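Local coordinates for protein putative esterase/lipase/thioesterase (PDB 2PBL) that is probably an esterase, lipase or thioesterase of the alpha/beta-hydrolase fold, though its substrate is not known, at residues S83-A95 against E247-T261. Numbering follows the deposited sequence. Where two conformers were deposited one is given.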
loop_
_atom_site.group_PDB
_atom_site.type_symbol
_atom_site.label_atom_id
_atom_site.label_comp_id
_atom_site.label_asym_id
_atom_site.label_seq_id
_atom_site.Cartn_x
_atom_site.Cartn_y
_atom_site.Cartn_z
ATOM N N SER A 83 3.325 -2.904 -11.395
ATOM C CA SER A 83 4.363 -2.032 -11.944
ATOM C C SER A 83 3.803 -0.894 -12.747
ATOM O O SER A 83 4.253 0.251 -12.620
ATOM C CB SER A 83 5.322 -2.866 -12.802
ATOM O OG SER A 83 5.627 -4.049 -12.073
ATOM N N HIS A 84 2.800 -1.197 -13.570
ATOM C CA HIS A 84 2.188 -0.189 -14.465
ATOM C C HIS A 84 1.595 1.023 -13.701
ATOM O O HIS A 84 1.377 2.106 -14.268
ATOM C CB HIS A 84 1.110 -0.872 -15.309
ATOM C CG HIS A 84 -0.034 -1.402 -14.502
ATOM N ND1 HIS A 84 0.086 -2.455 -13.622
ATOM C CD2 HIS A 84 -1.328 -1.013 -14.447
ATOM C CE1 HIS A 84 -1.086 -2.690 -13.060
ATOM N NE2 HIS A 84 -1.968 -1.834 -13.554
ATOM N N LEU A 85 1.363 0.847 -12.406
ATOM C CA LEU A 85 0.858 1.936 -11.578
ATOM C C LEU A 85 1.957 2.990 -11.256
ATOM O O LEU A 85 1.686 4.027 -10.645
ATOM C CB LEU A 85 0.216 1.379 -10.326
ATOM C CG LEU A 85 -0.953 0.385 -10.535
ATOM C CD1 LEU A 85 -1.474 -0.137 -9.213
ATOM C CD2 LEU A 85 -2.122 1.005 -11.355
ATOM N N ALA A 86 3.186 2.724 -11.676
ATOM C CA ALA A 86 4.301 3.667 -11.481
ATOM C C ALA A 86 4.285 4.832 -12.467
ATOM O O ALA A 86 4.930 5.870 -12.229
ATOM C CB ALA A 86 5.635 2.909 -11.600
ATOM N N VAL A 87 3.499 4.706 -13.534
ATOM C CA VAL A 87 3.547 5.714 -14.618
ATOM C C VAL A 87 3.309 7.185 -14.203
ATOM O O VAL A 87 4.095 8.063 -14.533
ATOM C CB VAL A 87 2.591 5.266 -15.797
ATOM C CG1 VAL A 87 2.367 6.390 -16.786
ATOM C CG2 VAL A 87 3.193 4.039 -16.475
ATOM N N GLY A 88 2.252 7.470 -13.469
ATOM C CA GLY A 88 1.936 8.847 -13.146
ATOM C C GLY A 88 3.031 9.558 -12.354
ATOM O O GLY A 88 3.441 10.672 -12.706
ATOM N N ALA A 89 3.539 8.899 -11.310
ATOM C CA ALA A 89 4.619 9.494 -10.501
ATOM C C ALA A 89 5.916 9.569 -11.276
ATOM O O ALA A 89 6.636 10.533 -11.133
ATOM C CB ALA A 89 4.822 8.692 -9.214
ATOM N N LEU A 90 6.229 8.529 -12.050
ATOM C CA LEU A 90 7.425 8.538 -12.898
ATOM C C LEU A 90 7.422 9.751 -13.812
ATOM O O LEU A 90 8.429 10.397 -13.955
ATOM C CB LEU A 90 7.525 7.276 -13.747
ATOM C CG LEU A 90 8.094 6.002 -13.138
ATOM C CD1 LEU A 90 7.938 4.853 -14.125
ATOM C CD2 LEU A 90 9.541 6.182 -12.766
ATOM N N SER A 91 6.280 10.077 -14.403
ATOM C CA SER A 91 6.188 11.217 -15.310
ATOM C C SER A 91 6.441 12.552 -14.616
ATOM O O SER A 91 6.813 13.508 -15.279
ATOM C CB SER A 91 4.834 11.270 -16.031
ATOM O OG SER A 91 3.836 11.757 -15.160
ATOM N N LYS A 92 6.213 12.619 -13.295
ATOM C CA LYS A 92 6.463 13.823 -12.511
ATOM C C LYS A 92 7.910 13.840 -11.956
ATOM O O LYS A 92 8.300 14.773 -11.254
ATOM C CB LYS A 92 5.434 13.960 -11.383
ATOM C CG LYS A 92 4.005 14.274 -11.885
ATOM C CD LYS A 92 3.090 14.701 -10.741
ATOM C CE LYS A 92 3.268 16.150 -10.258
ATOM N NZ LYS A 92 2.461 16.469 -8.998
ATOM N N GLY A 93 8.699 12.809 -12.275
ATOM C CA GLY A 93 10.097 12.752 -11.878
ATOM C C GLY A 93 10.443 11.986 -10.614
ATOM O O GLY A 93 11.566 12.081 -10.146
ATOM N N TRP A 94 9.494 11.209 -10.084
ATOM C CA TRP A 94 9.732 10.391 -8.902
ATOM C C TRP A 94 10.249 9.019 -9.285
ATOM O O TRP A 94 9.808 8.432 -10.284
ATOM C CB TRP A 94 8.420 10.184 -8.147
ATOM C CG TRP A 94 7.929 11.443 -7.545
ATOM C CD1 TRP A 94 7.315 12.456 -8.194
ATOM C CD2 TRP A 94 8.076 11.859 -6.191
ATOM N NE1 TRP A 94 7.038 13.484 -7.340
ATOM C CE2 TRP A 94 7.480 13.142 -6.088
ATOM C CE3 TRP A 94 8.621 11.266 -5.041
ATOM C CZ2 TRP A 94 7.454 13.859 -4.898
ATOM C CZ3 TRP A 94 8.570 11.970 -3.856
ATOM C CH2 TRP A 94 8.012 13.258 -3.787
ATOM N N ALA A 95 11.177 8.500 -8.495
ATOM C CA ALA A 95 11.553 7.085 -8.628
ATOM C C ALA A 95 10.461 6.335 -7.892
ATOM O O ALA A 95 9.884 6.842 -6.946
ATOM C CB ALA A 95 12.894 6.786 -8.018
ATOM N N GLU A 247 -6.522 2.678 -10.154
ATOM C CA GLU A 247 -6.239 2.919 -11.586
ATOM C C GLU A 247 -5.654 4.261 -11.916
ATOM O O GLU A 247 -4.726 4.301 -12.717
ATOM C CB GLU A 247 -7.439 2.605 -12.485
ATOM C CG GLU A 247 -7.668 1.128 -12.543
ATOM C CD GLU A 247 -8.841 0.653 -13.437
ATOM O OE1 GLU A 247 -9.651 1.501 -13.952
ATOM O OE2 GLU A 247 -8.927 -0.591 -13.587
ATOM N N PRO A 248 -6.146 5.348 -11.290
ATOM C CA PRO A 248 -5.562 6.682 -11.558
ATOM C C PRO A 248 -4.063 6.857 -11.295
ATOM O O PRO A 248 -3.472 7.863 -11.744
ATOM C CB PRO A 248 -6.370 7.611 -10.644
ATOM C CG PRO A 248 -7.694 6.877 -10.503
ATOM C CD PRO A 248 -7.309 5.454 -10.385
ATOM N N LEU A 249 -3.440 5.907 -10.590
ATOM C CA LEU A 249 -1.989 5.961 -10.401
ATOM C C LEU A 249 -1.227 5.933 -11.729
ATOM O O LEU A 249 -0.097 6.434 -11.827
ATOM C CB LEU A 249 -1.503 4.818 -9.519
ATOM C CG LEU A 249 -1.825 4.849 -8.019
ATOM C CD1 LEU A 249 -1.380 3.570 -7.333
ATOM C CD2 LEU A 249 -1.199 6.029 -7.288
ATOM N N ALA A 250 -1.835 5.311 -12.743
ATOM C CA ALA A 250 -1.255 5.207 -14.080
ATOM C C ALA A 250 -1.335 6.539 -14.883
ATOM O O ALA A 250 -0.707 6.682 -15.936
ATOM C CB ALA A 250 -1.968 4.059 -14.859
ATOM N N ASP A 251 -2.104 7.500 -14.384
ATOM C CA ASP A 251 -2.348 8.754 -15.095
ATOM C C ASP A 251 -1.573 9.900 -14.480
ATOM O O ASP A 251 -1.879 10.291 -13.358
ATOM C CB ASP A 251 -3.839 9.056 -15.013
ATOM C CG ASP A 251 -4.253 10.307 -15.801
ATOM O OD1 ASP A 251 -3.392 11.097 -16.279
ATOM O OD2 ASP A 251 -5.481 10.511 -15.908
ATOM N N PRO A 252 -0.574 10.433 -15.205
ATOM C CA PRO A 252 0.174 11.610 -14.747
ATOM C C PRO A 252 -0.633 12.764 -14.194
ATOM O O PRO A 252 -0.169 13.420 -13.263
ATOM C CB PRO A 252 0.867 12.073 -16.026
ATOM C CG PRO A 252 1.172 10.829 -16.728
ATOM C CD PRO A 252 -0.026 9.933 -16.486
ATOM N N GLU A 253 -1.829 13.015 -14.729
ATOM C CA GLU A 253 -2.624 14.168 -14.313
ATOM C C GLU A 253 -3.721 13.864 -13.300
ATOM O O GLU A 253 -4.519 14.726 -12.974
ATOM C CB GLU A 253 -3.207 14.865 -15.564
ATOM C CG GLU A 253 -2.137 15.351 -16.580
ATOM C CD GLU A 253 -1.241 16.479 -16.027
ATOM O OE1 GLU A 253 -1.793 17.488 -15.530
ATOM O OE2 GLU A 253 0.009 16.371 -16.102
ATOM N N SER A 254 -3.760 12.643 -12.766
ATOM C CA SER A 254 -4.821 12.295 -11.846
ATOM C C SER A 254 -4.720 13.027 -10.529
ATOM O O SER A 254 -3.621 13.422 -10.102
ATOM C CB SER A 254 -4.824 10.793 -11.611
ATOM O OG SER A 254 -3.650 10.343 -10.947
ATOM N N ASP A 255 -5.865 13.223 -9.893
ATOM C CA ASP A 255 -5.888 13.839 -8.591
ATOM C C ASP A 255 -5.185 12.969 -7.561
ATOM O O ASP A 255 -4.579 13.492 -6.661
ATOM C CB ASP A 255 -7.300 14.120 -8.133
ATOM C CG ASP A 255 -8.006 15.177 -9.002
ATOM O OD1 ASP A 255 -7.347 16.014 -9.652
ATOM O OD2 ASP A 255 -9.233 15.165 -9.005
ATOM N N LEU A 256 -5.286 11.653 -7.704
ATOM C CA LEU A 256 -4.579 10.711 -6.807
ATOM C C LEU A 256 -3.054 10.916 -6.948
ATOM O O LEU A 256 -2.352 11.097 -5.956
ATOM C CB LEU A 256 -4.938 9.279 -7.137
ATOM C CG LEU A 256 -4.301 8.160 -6.305
ATOM C CD1 LEU A 256 -4.563 8.272 -4.800
ATOM C CD2 LEU A 256 -4.804 6.792 -6.817
ATOM N N VAL A 257 -2.549 10.946 -8.169
ATOM C CA VAL A 257 -1.104 11.233 -8.358
ATOM C C VAL A 257 -0.737 12.590 -7.747
ATOM O O VAL A 257 0.336 12.751 -7.139
ATOM C CB VAL A 257 -0.664 11.148 -9.819
ATOM C CG1 VAL A 257 0.730 11.720 -9.997
ATOM C CG2 VAL A 257 -0.661 9.714 -10.253
ATOM N N ALA A 258 -1.639 13.557 -7.873
ATOM C CA ALA A 258 -1.384 14.895 -7.351
ATOM C C ALA A 258 -1.225 14.932 -5.809
ATOM O O ALA A 258 -0.281 15.596 -5.292
ATOM C CB ALA A 258 -2.469 15.854 -7.815
ATOM N N VAL A 259 -2.112 14.246 -5.081
ATOM C CA VAL A 259 -2.049 14.255 -3.605
ATOM C C VAL A 259 -0.840 13.451 -3.047
ATOM O O VAL A 259 -0.283 13.784 -1.989
ATOM C CB VAL A 259 -3.387 13.821 -2.958
ATOM C CG1 VAL A 259 -3.649 12.347 -3.107
ATOM C CG2 VAL A 259 -3.407 14.197 -1.495
ATOM N N ILE A 260 -0.475 12.386 -3.746
ATOM C CA ILE A 260 0.711 11.625 -3.444
ATOM C C ILE A 260 1.990 12.430 -3.647
ATOM O O ILE A 260 2.899 12.331 -2.832
ATOM C CB ILE A 260 0.780 10.347 -4.307
ATOM C CG1 ILE A 260 -0.314 9.368 -3.870
ATOM C CG2 ILE A 260 2.137 9.678 -4.189
ATOM C CD1 ILE A 260 -0.518 8.237 -4.860
ATOM N N THR A 261 2.085 13.181 -4.741
ATOM C CA THR A 261 3.291 13.969 -5.037
ATOM C C THR A 261 3.250 15.442 -4.535
ATOM O O THR A 261 4.198 16.191 -4.777
ATOM C CB THR A 261 3.592 13.935 -6.532
ATOM O OG1 THR A 261 2.498 14.548 -7.268
ATOM C CG2 THR A 261 3.794 12.504 -6.993
#
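Gly-88, in the short helix 87-91, packs against Pro-252 and Val-257, where the C-terminal helix 255-261 of this alpha/beta-hydrolase fold meets the helix leading into strand 94-99. Both pack on strand 64-69, whose Phe-66 touches Ala-89 and Ile-260. Glycine suits this point because there is no room for a beta carbon beside Val-257 CG2 and Leu-249 O; Gly-88 CA comes to 3.6 Å from Pro-252 N.

Two hydrogen bonds join the segments. Gly-88 N donates to Leu-249 O over 3.0 Å, in the carbonyl plane but bent at the hydrogen (140°). At the far end Lys-92 NZ donates to Thr-261 OG1, only 2.6 Å away; the lysine chain bends about its CG-CD bond (chi3 78°), with CD alongside Val-257 CG1 and NZ carried to the hydroxyl. That hydroxyl in turn donates to Val-257 O, which also accepts Thr-261 N from the opposite face, so it passes the contact on from Lys-92 to the backbone of helix 255-261.

Among apolar side chains, Leu-85 and Leu-249 meet at their CB atoms; Leu-249 CD1 also approaches Leu-85 CB, and the Leu-249 side chain touches Phe-68. Val-87 places CG1 anti to its backbone N (chi1 168°), near Pro-252 CD.

Polar atoms make close van der Waals contacts too. Val-87 CG1 rests against Ala-250 O, and Ser-91 OG lies at the CB-CG side of the Pro-252 ring, 3.1 Å from CB, while bonding back to Gly-88 O.

Gly-93, with positive phi, ends helix 87-91 in a Schellman motif and turns the chain toward Trp-94. The indole's broad face receives a methyl in a CH-pi contact: Thr-261 CG2 lies 3.8 Å from the centroid of the five-membered ring, shifted toward NE1.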